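Local coordinates for MSHA biogenesis protein MshE (PDB 5HTL) that binds cyclic di-GMP through its MshEN domain and probably takes part in building the MSHA pilus of Vibrio cholerae, at residues A59-S70 / F129-L137; L81-A92 / A117-Y125. All coordinates share one frame; numbering follows the deposited sequence.

In the fold
Contacts 1 and 2 illustrate how one small α/β domain can be closed at two places around a shared sheet. In chain order, residues 59-70 come first, then 81-92, 117-125 and 129-137, so contact 2 falls wholly within the span bracketed by contact 1. Their centres lie about 17 Å apart. Contact 1 adds an extended segment beside the edge strand 126-131, close to bound cyclic di-GMP; contact 2 pairs helix 84-90 with helix 112-121 over the three-stranded sheet, farther from the chain centre. F129 packs on L118, and L137 on the backbone of R91, joining the two. Both contacts also reach the second subunit, but of the two only contact 1 lies beside the ligand.

Contact 1: A59-S70 / F129-L137. With C2E (9,9'-[(2R,3R,3aS,5S,7aR,9R,10R,10aS,12S,14aR)-3,5,10,12-tetrahydroxy-5,12-dioxidooctahydro-2H,7H-difuro[3,2-d:3',2'-j][1,3,7,9,2,8]tetraoxadiphosphacyclododecine-2,9-diyl]bis(2-amino-1,9-dihydro-6H-purin-6-one)), chain D.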
loop_
_atom_site.group_PDB
_atom_site.type_symbol
_atom_site.label_atom_id
_atom_site.label_comp_id
_atom_site.label_asym_id
_atom_site.label_seq_id
_atom_site.Cartn_x
_atom_site.Cartn_y
_atom_site.Cartn_z
ATOM N N ALA A 59 0.030 7.210 7.011
ATOM C CA ALA A 59 -0.858 6.226 6.404
ATOM C C ALA A 59 -1.518 6.777 5.141
ATOM O O ALA A 59 -1.569 6.106 4.110
ATOM C CB ALA A 59 -1.899 5.749 7.397
ATOM N N GLN A 60 -2.023 8.002 5.205
ATOM C CA GLN A 60 -2.611 8.613 4.019
ATOM C C GLN A 60 -1.571 8.790 2.904
ATOM O O GLN A 60 -1.818 8.449 1.746
ATOM C CB GLN A 60 -3.248 9.956 4.382
ATOM C CG GLN A 60 -3.867 10.675 3.202
ATOM C CD GLN A 60 -4.692 11.878 3.618
ATOM O OE1 GLN A 60 -4.984 12.065 4.799
ATOM N NE2 GLN A 60 -5.084 12.694 2.647
ATOM N N GLN A 61 -0.408 9.323 3.260
ATOM C CA GLN A 61 0.674 9.517 2.295
ATOM C C GLN A 61 1.062 8.241 1.554
ATOM O O GLN A 61 1.277 8.247 0.334
ATOM C CB GLN A 61 1.906 10.072 3.001
ATOM C CG GLN A 61 3.046 10.357 2.038
ATOM C CD GLN A 61 4.355 10.666 2.723
ATOM O OE1 GLN A 61 4.768 9.961 3.648
ATOM N NE2 GLN A 61 5.024 11.724 2.266
ATOM N N LEU A 62 1.185 7.145 2.303
ATOM C CA LEU A 62 1.637 5.875 1.758
ATOM C C LEU A 62 0.512 4.982 1.233
ATOM O O LEU A 62 0.769 3.864 0.775
ATOM C CB LEU A 62 2.444 5.134 2.821
ATOM C CG LEU A 62 3.645 5.922 3.357
ATOM C CD1 LEU A 62 4.334 5.129 4.475
ATOM C CD2 LEU A 62 4.608 6.261 2.206
ATOM N N SER A 63 -0.715 5.494 1.322
ATOM C CA SER A 63 -1.924 4.789 0.869
ATOM C C SER A 63 -2.070 3.416 1.522
ATOM O O SER A 63 -2.153 2.387 0.851
ATOM C CB SER A 63 -1.941 4.660 -0.655
ATOM O OG SER A 63 -3.252 4.419 -1.110
ATOM N N LEU A 64 -2.057 3.403 2.849
ATOM C CA LEU A 64 -2.209 2.155 3.581
ATOM C C LEU A 64 -3.046 2.416 4.811
ATOM O O LEU A 64 -3.229 3.567 5.208
ATOM C CB LEU A 64 -0.856 1.522 3.901
ATOM C CG LEU A 64 0.197 2.367 4.596
ATOM C CD1 LEU A 64 -0.089 2.525 6.093
ATOM C CD2 LEU A 64 1.612 1.798 4.364
ATOM N N PRO A 65 -3.586 1.354 5.411
ATOM C CA PRO A 65 -4.412 1.600 6.587
ATOM C C PRO A 65 -3.640 1.594 7.900
ATOM O O PRO A 65 -2.620 0.905 8.037
ATOM C CB PRO A 65 -5.384 0.420 6.582
ATOM C CG PRO A 65 -4.667 -0.654 5.899
ATOM C CD PRO A 65 -3.718 -0.024 4.914
ATOM N N VAL A 66 -4.159 2.337 8.870
ATOM C CA VAL A 66 -3.758 2.213 10.262
ATOM C C VAL A 66 -4.560 1.072 10.873
ATOM O O VAL A 66 -5.775 0.983 10.659
ATOM C CB VAL A 66 -4.088 3.497 11.048
ATOM C CG1 VAL A 66 -3.693 3.350 12.500
ATOM C CG2 VAL A 66 -3.412 4.702 10.425
ATOM N N ILE A 67 -3.904 0.186 11.613
ATOM C CA ILE A 67 -4.648 -0.826 12.358
ATOM C C ILE A 67 -4.515 -0.617 13.853
ATOM O O ILE A 67 -3.536 -0.034 14.331
ATOM C CB ILE A 67 -4.224 -2.281 12.001
ATOM C CG1 ILE A 67 -2.747 -2.535 12.316
ATOM C CG2 ILE A 67 -4.548 -2.565 10.535
ATOM C CD1 ILE A 67 -2.400 -4.012 12.388
ATOM N N ASP A 68 -5.528 -1.078 14.576
ATOM C CA ASP A 68 -5.439 -1.182 16.022
ATOM C C ASP A 68 -4.952 -2.586 16.331
ATOM O O ASP A 68 -5.745 -3.525 16.437
ATOM C CB ASP A 68 -6.806 -0.943 16.659
ATOM C CG ASP A 68 -6.769 -1.025 18.169
ATOM O OD1 ASP A 68 -5.704 -1.356 18.743
ATOM O OD2 ASP A 68 -7.824 -0.768 18.789
ATOM N N LEU A 69 -3.645 -2.730 16.487
ATOM C CA LEU A 69 -3.047 -4.039 16.650
ATOM C C LEU A 69 -3.420 -4.700 17.993
ATOM O O LEU A 69 -3.315 -5.912 18.143
ATOM C CB LEU A 69 -1.536 -3.917 16.456
ATOM C CG LEU A 69 -0.709 -5.190 16.420
ATOM C CD1 LEU A 69 -1.257 -6.198 15.408
ATOM C CD2 LEU A 69 0.738 -4.828 16.106
ATOM N N SER A 70 -3.899 -3.903 18.943
ATOM C CA SER A 70 -4.334 -4.442 20.233
ATOM C C SER A 70 -5.632 -5.238 20.102
ATOM O O SER A 70 -5.993 -6.021 20.984
ATOM C CB SER A 70 -4.531 -3.319 21.249
ATOM O OG SER A 70 -5.752 -2.634 21.034
ATOM N N PHE A 129 1.411 -3.995 3.345
ATOM C CA PHE A 129 1.825 -3.260 4.544
ATOM C C PHE A 129 0.683 -2.510 5.204
ATOM O O PHE A 129 -0.185 -1.947 4.535
ATOM C CB PHE A 129 2.946 -2.260 4.237
ATOM C CG PHE A 129 4.231 -2.896 3.792
ATOM C CD1 PHE A 129 4.978 -3.669 4.664
ATOM C CD2 PHE A 129 4.698 -2.704 2.500
ATOM C CE1 PHE A 129 6.176 -4.250 4.250
ATOM C CE2 PHE A 129 5.885 -3.280 2.083
ATOM C CZ PHE A 129 6.621 -4.053 2.959
ATOM N N VAL A 130 0.701 -2.497 6.529
ATOM C CA VAL A 130 -0.190 -1.667 7.320
ATOM C C VAL A 130 0.650 -1.021 8.413
ATOM O O VAL A 130 1.738 -1.494 8.734
ATOM C CB VAL A 130 -1.370 -2.473 7.917
ATOM C CG1 VAL A 130 -2.154 -3.205 6.816
ATOM C CG2 VAL A 130 -0.893 -3.464 8.954
ATOM N N ILE A 131 0.176 0.087 8.952
ATOM C CA ILE A 131 0.906 0.789 10.000
ATOM C C ILE A 131 0.220 0.606 11.363
ATOM O O ILE A 131 -1.018 0.565 11.458
ATOM C CB ILE A 131 1.109 2.295 9.629
ATOM C CG1 ILE A 131 2.100 2.971 10.581
ATOM C CG2 ILE A 131 -0.208 3.049 9.600
ATOM C CD1 ILE A 131 2.511 4.372 10.139
ATOM N N ALA A 132 1.025 0.464 12.410
ATOM C CA ALA A 132 0.502 0.415 13.769
ATOM C C ALA A 132 1.425 1.231 14.662
ATOM O O ALA A 132 2.596 1.413 14.338
ATOM C CB ALA A 132 0.425 -1.032 14.248
ATOM N N PRO A 133 0.906 1.739 15.789
ATOM C CA PRO A 133 1.798 2.410 16.742
ATOM C C PRO A 133 2.895 1.488 17.263
ATOM O O PRO A 133 2.678 0.284 17.470
ATOM C CB PRO A 133 0.858 2.800 17.885
ATOM C CG PRO A 133 -0.494 2.871 17.246
ATOM C CD PRO A 133 -0.508 1.810 16.200
ATOM N N GLU A 134 4.082 2.053 17.467
ATOM C CA GLU A 134 5.223 1.265 17.913
ATOM C C GLU A 134 4.948 0.538 19.224
ATOM O O GLU A 134 5.334 -0.620 19.379
ATOM C CB GLU A 134 6.468 2.146 18.020
ATOM C CG GLU A 134 7.762 1.384 18.175
ATOM C CD GLU A 134 8.960 2.300 18.041
ATOM O OE1 GLU A 134 9.256 2.725 16.903
ATOM O OE2 GLU A 134 9.590 2.606 19.073
ATOM N N LYS A 135 4.246 1.197 20.145
ATOM C CA LYS A 135 3.925 0.573 21.431
ATOM C C LYS A 135 3.112 -0.692 21.207
ATOM O O LYS A 135 3.357 -1.719 21.839
ATOM C CB LYS A 135 3.149 1.537 22.331
ATOM C CG LYS A 135 2.914 1.001 23.746
ATOM C CD LYS A 135 2.058 1.950 24.582
ATOM C CE LYS A 135 1.995 1.519 26.048
ATOM N NZ LYS A 135 1.113 2.410 26.863
ATOM N N GLN A 136 2.163 -0.635 20.278
ATOM C CA GLN A 136 1.351 -1.809 19.974
ATOM C C GLN A 136 2.130 -2.941 19.325
ATOM O O GLN A 136 1.856 -4.113 19.594
ATOM C CB GLN A 136 0.169 -1.429 19.100
ATOM C CG GLN A 136 -0.857 -0.591 19.831
ATOM C CD GLN A 136 -2.123 -0.461 19.037
ATOM O OE1 GLN A 136 -2.132 -0.734 17.837
ATOM N NE2 GLN A 136 -3.203 -0.047 19.691
ATOM N N LEU A 137 3.090 -2.592 18.469
ATOM C CA LEU A 137 3.979 -3.574 17.850
ATOM C C LEU A 137 4.769 -4.323 18.918
ATOM O O LEU A 137 4.859 -5.554 18.894
ATOM C CB LEU A 137 4.966 -2.892 16.897
ATOM C CG LEU A 137 4.886 -3.060 15.376
ATOM C CD1 LEU A 137 4.214 -4.366 14.943
ATOM C CD2 LEU A 137 4.229 -1.850 14.727
HETATM P P1 C2E D . -6.416 0.730 1.676
HETATM O O2P C2E D . -7.839 0.301 1.994
HETATM O O1P C2E D . -5.320 -0.284 1.923
HETATM O "O5'" C2E D . -6.374 1.085 0.143
HETATM C "C5'" C2E D . -5.243 1.621 -0.506
HETATM C "C4'" C2E D . -5.514 2.164 -1.839
HETATM O "O4'" C2E D . -5.850 1.152 -2.742
HETATM C "C3'" C2E D . -6.688 3.111 -1.844
HETATM O "O3'" C2E D . -6.225 4.448 -1.718
HETATM C "C2'" C2E D . -7.350 2.838 -3.049
HETATM O "O2'" C2E D . -6.859 3.675 -4.123
HETATM C "C1'" C2E D . -7.102 1.400 -3.355
HETATM N N9 C2E D . -8.066 0.523 -2.737
HETATM C C8 C2E D . -8.885 0.558 -1.673
HETATM N N7 C2E D . -9.466 -0.646 -1.613
HETATM C C5 C2E D . -8.990 -1.450 -2.606
HETATM C C6 C2E D . -9.265 -2.780 -2.952
HETATM O O6 C2E D . -10.116 -3.576 -2.250
HETATM N N1 C2E D . -8.624 -3.299 -4.006
HETATM C C2 C2E D . -7.747 -2.558 -4.699
HETATM N N2 C2E D . -7.121 -3.178 -5.809
HETATM N N3 C2E D . -7.446 -1.280 -4.415
HETATM C C4 C2E D . -8.058 -0.687 -3.362
HETATM P P11 C2E D . -7.077 5.561 -0.960
HETATM O O21 C2E D . -6.460 6.929 -1.206
HETATM O O11 C2E D . -8.475 5.438 -1.452
HETATM O O5A C2E D . -7.127 5.202 0.571
HETATM C C5A C2E D . -5.973 5.060 1.382
HETATM C C4A C2E D . -6.217 4.425 2.646
HETATM O O4A C2E D . -7.110 5.276 3.423
HETATM C C3A C2E D . -6.931 3.130 2.522
HETATM O O3A C2E D . -6.039 2.040 2.510
HETATM C C2A C2E D . -7.867 3.104 3.652
HETATM O O2A C2E D . -7.274 2.593 4.784
HETATM C C1A C2E D . -8.223 4.536 3.868
HETATM N N91 C2E D . -9.411 5.068 3.194
HETATM C C81 C2E D . -9.850 4.828 1.947
HETATM N N71 C2E D . -10.957 5.546 1.726
HETATM C C51 C2E D . -11.231 6.260 2.849
HETATM C C61 C2E D . -12.216 7.178 3.228
HETATM O O61 C2E D . -13.236 7.546 2.368
HETATM N N11 C2E D . -12.170 7.702 4.455
HETATM C C21 C2E D . -11.196 7.379 5.310
HETATM N N21 C2E D . -11.209 7.970 6.588
HETATM N N31 C2E D . -10.229 6.514 4.998
HETATM C C41 C2E D . -10.236 5.953 3.772
#
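I131 meets V66 in a single β bridge, by which the segment after helix 51-62 is added to the edge of strand 126-131. I131 N donates to P65 O at 3.1 Å, and I131 O receives I67 N at 2.9 Å. Of all the residues here, I131 buries the most surface. With CG1 anti to the backbone N (chi1 -169°), its CG2 branch is turned to the other segment, where it meets L64 CD1 at 3.5 Å and also reaches V66 CG2 and A59 CB. Before the bridge, the helix ends in a Schellman motif at S63, whose OG lies 3.0 Å from O3' of the cyclic di-GMP and bonds R7 of the second subunit. P65 carries its ring between ligand and strand, CG resting on V130 CG1; V130 and the F129 carbonyl thus lie behind L64 and P65. Beyond the bridge, Q136 and L69 bury the next largest areas. L69 CD2 packs on L137 CD1, while the extended Q136 chain brings its amide between the L69 backbone and the D68 carboxylate: L69 N reaches OE1 from above the carbonyl plane. Q136 NE2 and S70 OG grip D68 OD1 from opposite faces of the carboxylate, S70 OG at 2.6 Å.

Contact 2: L81-A92 / A117-Y125; sequences LLPEVHARRLRA and ALLNQLPDY
Q121 lays its amide over the imidazole of H86 where helix 84-90 and the 117-121 end of helix 112-121 run side by side, nearly antiparallel at 164° with their axes 11.2 Å apart, as a helix pair above the sheet of the MshEN domain. The two planes are only 20° from parallel, a stack in which Q121 OE1 sits over the ring centre; V85 CG2 lies over the rim of the opposite face and P83 CG lies at the edge. A bend at chi2 (64°) folds the Q121 chain back so that the amide can lie flat, while its CG presses on L82 CD1 at 3.6 Å. Deeper in the interface, L118 CD1 is met by L82 CD2, L90 CD1 and A92 CB, three apolar groups converging on one methyl. L82 and L118 cross at about a right angle, whereas L90 slants against L118 and sets its other methyl, CD2, tightly on A117 CB. The sheet forms the floor: L118 rests on I104, L122 on L102 and F127. No direct hydrogen bond joins the segments. Instead, a water donates to both L81 O and Q121 O and accepts from Q121 NE2 at 3.0 Å, linking the amide back to the backbone where L122 CD2 approaches L81 O.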
loop_
_atom_site.group_PDB
_atom_site.type_symbol
_atom_site.label_atom_id
_atom_site.label_comp_id
_atom_site.label_asym_id
_atom_site.label_seq_id
_atom_site.Cartn_x
_atom_site.Cartn_y
_atom_site.Cartn_z
ATOM N N LEU A 81 6.880 -16.840 10.935
ATOM C CA LEU A 81 7.564 -16.803 9.648
ATOM C C LEU A 81 8.720 -15.799 9.644
ATOM O O LEU A 81 9.705 -15.962 8.918
ATOM C CB LEU A 81 6.570 -16.509 8.526
ATOM C CG LEU A 81 5.473 -17.574 8.449
ATOM C CD1 LEU A 81 4.396 -17.227 7.436
ATOM C CD2 LEU A 81 6.056 -18.956 8.157
ATOM N N LEU A 82 8.589 -14.757 10.457
ATOM C CA LEU A 82 9.690 -13.835 10.691
ATOM C C LEU A 82 10.230 -14.116 12.085
ATOM O O LEU A 82 9.505 -13.993 13.069
ATOM C CB LEU A 82 9.177 -12.399 10.605
ATOM C CG LEU A 82 10.175 -11.251 10.726
ATOM C CD1 LEU A 82 11.162 -11.310 9.589
ATOM C CD2 LEU A 82 9.440 -9.920 10.717
ATOM N N PRO A 83 11.505 -14.527 12.189
ATOM C CA PRO A 83 12.032 -14.812 13.526
ATOM C C PRO A 83 11.979 -13.576 14.424
ATOM O O PRO A 83 12.104 -12.448 13.924
ATOM C CB PRO A 83 13.484 -15.220 13.251
ATOM C CG PRO A 83 13.476 -15.699 11.826
ATOM C CD PRO A 83 12.482 -14.818 11.129
ATOM N N GLU A 84 11.802 -13.802 15.723
ATOM C CA GLU A 84 11.634 -12.725 16.684
ATOM C C GLU A 84 12.744 -11.682 16.624
ATOM O O GLU A 84 12.473 -10.485 16.707
ATOM C CB GLU A 84 11.517 -13.275 18.103
ATOM C CG GLU A 84 11.185 -12.199 19.127
ATOM C CD GLU A 84 11.102 -12.734 20.534
ATOM O OE1 GLU A 84 11.088 -13.977 20.700
ATOM O OE2 GLU A 84 11.066 -11.914 21.476
ATOM N N VAL A 85 13.997 -12.113 16.491
ATOM C CA VAL A 85 15.081 -11.137 16.474
ATOM C C VAL A 85 14.961 -10.166 15.299
ATOM O O VAL A 85 15.273 -8.980 15.427
ATOM C CB VAL A 85 16.485 -11.799 16.490
ATOM C CG1 VAL A 85 16.735 -12.518 17.809
ATOM C CG2 VAL A 85 16.660 -12.746 15.319
ATOM N N HIS A 86 14.479 -10.657 14.166
ATOM C CA HIS A 86 14.304 -9.797 13.002
ATOM C C HIS A 86 13.057 -8.931 13.097
ATOM O O HIS A 86 13.079 -7.760 12.730
ATOM C CB HIS A 86 14.317 -10.631 11.729
ATOM C CG HIS A 86 15.627 -11.317 11.506
ATOM N ND1 HIS A 86 16.787 -10.620 11.272
ATOM C CD2 HIS A 86 15.963 -12.628 11.545
ATOM C CE1 HIS A 86 17.790 -11.479 11.148
ATOM N NE2 HIS A 86 17.317 -12.699 11.308
ATOM N N ALA A 87 11.969 -9.508 13.599
ATOM C CA ALA A 87 10.747 -8.748 13.833
ATOM C C ALA A 87 11.025 -7.550 14.743
ATOM O O ALA A 87 10.636 -6.425 14.444
ATOM C CB ALA A 87 9.678 -9.659 14.438
ATOM N N ARG A 88 11.731 -7.779 15.839
ATOM C CA ARG A 88 12.071 -6.705 16.765
ATOM C C ARG A 88 13.014 -5.677 16.146
ATOM O O ARG A 88 12.784 -4.480 16.292
ATOM C CB ARG A 88 12.628 -7.272 18.074
ATOM C CG ARG A 88 11.561 -8.031 18.875
ATOM C CD ARG A 88 12.125 -8.535 20.210
ATOM N NE ARG A 88 11.132 -9.239 21.023
ATOM C CZ ARG A 88 10.268 -8.650 21.851
ATOM N NH1 ARG A 88 10.224 -7.326 21.966
ATOM N NH2 ARG A 88 9.420 -9.384 22.556
ATOM N N ARG A 89 14.040 -6.127 15.429
ATOM C CA ARG A 89 14.981 -5.197 14.785
ATOM C C ARG A 89 14.287 -4.279 13.792
ATOM O O ARG A 89 14.559 -3.073 13.749
ATOM C CB ARG A 89 16.101 -5.947 14.052
ATOM C CG ARG A 89 17.097 -5.009 13.333
ATOM C CD ARG A 89 16.789 -4.924 11.844
ATOM N NE ARG A 89 17.469 -3.857 11.103
ATOM C CZ ARG A 89 16.960 -2.647 10.870
ATOM N NH1 ARG A 89 15.765 -2.314 11.341
ATOM N NH2 ARG A 89 17.652 -1.760 10.167
ATOM N N LEU A 90 13.380 -4.858 13.002
ATOM C CA LEU A 90 12.751 -4.175 11.883
ATOM C C LEU A 90 11.448 -3.499 12.276
ATOM O O LEU A 90 10.840 -2.792 11.457
ATOM C CB LEU A 90 12.479 -5.191 10.768
ATOM C CG LEU A 90 13.734 -5.820 10.164
ATOM C CD1 LEU A 90 13.379 -6.981 9.248
ATOM C CD2 LEU A 90 14.496 -4.754 9.397
ATOM N N ARG A 91 11.018 -3.706 13.517
ATOM C CA ARG A 91 9.712 -3.246 14.003
ATOM C C ARG A 91 8.603 -3.637 13.021
ATOM O O ARG A 91 7.836 -2.796 12.539
ATOM C CB ARG A 91 9.730 -1.748 14.326
ATOM C CG ARG A 91 10.760 -1.395 15.416
ATOM C CD ARG A 91 10.847 0.111 15.633
ATOM N NE ARG A 91 11.386 0.778 14.455
ATOM C CZ ARG A 91 11.360 2.094 14.258
ATOM N NH1 ARG A 91 10.840 2.893 15.179
ATOM N NH2 ARG A 91 11.863 2.605 13.147
ATOM N N ALA A 92 8.528 -4.936 12.754
ATOM C CA ALA A 92 7.612 -5.509 11.764
ATOM C C ALA A 92 7.037 -6.791 12.321
ATOM O O ALA A 92 7.757 -7.582 12.919
ATOM C CB ALA A 92 8.357 -5.793 10.475
ATOM N N ALA A 117 15.619 -5.008 4.189
ATOM C CA ALA A 117 15.926 -6.089 5.106
ATOM C C ALA A 117 14.806 -7.117 5.166
ATOM O O ALA A 117 15.041 -8.324 5.090
ATOM C CB ALA A 117 16.194 -5.530 6.482
ATOM N N LEU A 118 13.579 -6.630 5.307
ATOM C CA LEU A 118 12.412 -7.501 5.372
ATOM C C LEU A 118 12.303 -8.360 4.110
ATOM O O LEU A 118 12.038 -9.562 4.187
ATOM C CB LEU A 118 11.150 -6.648 5.535
ATOM C CG LEU A 118 9.896 -7.295 6.099
ATOM C CD1 LEU A 118 10.170 -7.890 7.453
ATOM C CD2 LEU A 118 8.828 -6.211 6.199
ATOM N N LEU A 119 12.522 -7.738 2.954
ATOM C CA LEU A 119 12.474 -8.422 1.664
ATOM C C LEU A 119 13.476 -9.565 1.559
ATOM O O LEU A 119 13.162 -10.639 1.048
ATOM C CB LEU A 119 12.742 -7.430 0.534
ATOM C CG LEU A 119 11.576 -6.572 0.047
ATOM C CD1 LEU A 119 12.085 -5.299 -0.614
ATOM C CD2 LEU A 119 10.744 -7.387 -0.927
ATOM N N ASN A 120 14.695 -9.327 2.021
ATOM C CA ASN A 120 15.709 -10.365 1.935
ATOM C C ASN A 120 15.490 -11.458 2.976
ATOM O O ASN A 120 15.942 -12.591 2.801
ATOM C CB ASN A 120 17.107 -9.756 2.044
ATOM C CG ASN A 120 17.429 -8.833 0.887
ATOM O OD1 ASN A 120 16.743 -8.841 -0.142
ATOM N ND2 ASN A 120 18.466 -8.025 1.048
ATOM N N GLN A 121 14.775 -11.121 4.046
ATOM C CA GLN A 121 14.522 -12.037 5.154
ATOM C C GLN A 121 13.308 -12.938 4.911
ATOM O O GLN A 121 13.244 -14.053 5.426
ATOM C CB GLN A 121 14.331 -11.246 6.450
ATOM C CG GLN A 121 14.120 -12.095 7.698
ATOM C CD GLN A 121 15.320 -12.965 8.047
ATOM O OE1 GLN A 121 16.469 -12.551 7.896
ATOM N NE2 GLN A 121 15.052 -14.180 8.513
ATOM N N LEU A 122 12.353 -12.457 4.123
ATOM C CA LEU A 122 11.156 -13.237 3.805
ATOM C C LEU A 122 11.032 -13.398 2.297
ATOM O O LEU A 122 10.023 -13.006 1.715
ATOM C CB LEU A 122 9.906 -12.532 4.346
ATOM C CG LEU A 122 9.764 -12.452 5.863
ATOM C CD1 LEU A 122 8.760 -11.361 6.253
ATOM C CD2 LEU A 122 9.348 -13.787 6.442
ATOM N N PRO A 123 12.059 -13.978 1.648
ATOM C CA PRO A 123 12.013 -14.047 0.185
ATOM C C PRO A 123 10.898 -14.985 -0.301
ATOM O O PRO A 123 10.429 -15.839 0.454
ATOM C CB PRO A 123 13.398 -14.610 -0.176
ATOM C CG PRO A 123 13.781 -15.414 0.990
ATOM C CD PRO A 123 13.240 -14.677 2.184
ATOM N N ASP A 124 10.470 -14.810 -1.544
ATOM C CA ASP A 124 9.328 -15.561 -2.095
ATOM C C ASP A 124 8.013 -15.432 -1.315
ATOM O O ASP A 124 7.109 -16.253 -1.474
ATOM C CB ASP A 124 9.647 -17.043 -2.273
ATOM C CG ASP A 124 11.106 -17.298 -2.527
ATOM O OD1 ASP A 124 11.757 -16.483 -3.216
ATOM O OD2 ASP A 124 11.604 -18.325 -2.019
ATOM N N TYR A 125 7.923 -14.433 -0.451
ATOM C CA TYR A 125 6.630 -13.932 -0.027
ATOM C C TYR A 125 6.582 -12.495 -0.499
ATOM O O TYR A 125 7.597 -11.798 -0.441
ATOM C CB TYR A 125 6.486 -13.968 1.491
ATOM C CG TYR A 125 6.149 -15.318 2.077
ATOM C CD1 TYR A 125 4.881 -15.869 1.919
ATOM C CD2 TYR A 125 7.082 -16.025 2.824
ATOM C CE1 TYR A 125 4.563 -17.104 2.472
ATOM C CE2 TYR A 125 6.773 -17.259 3.381
ATOM C CZ TYR A 125 5.514 -17.792 3.201
ATOM O OH TYR A 125 5.214 -19.017 3.757
HETATM O O HOH W 1 12.422 -15.442 7.738
#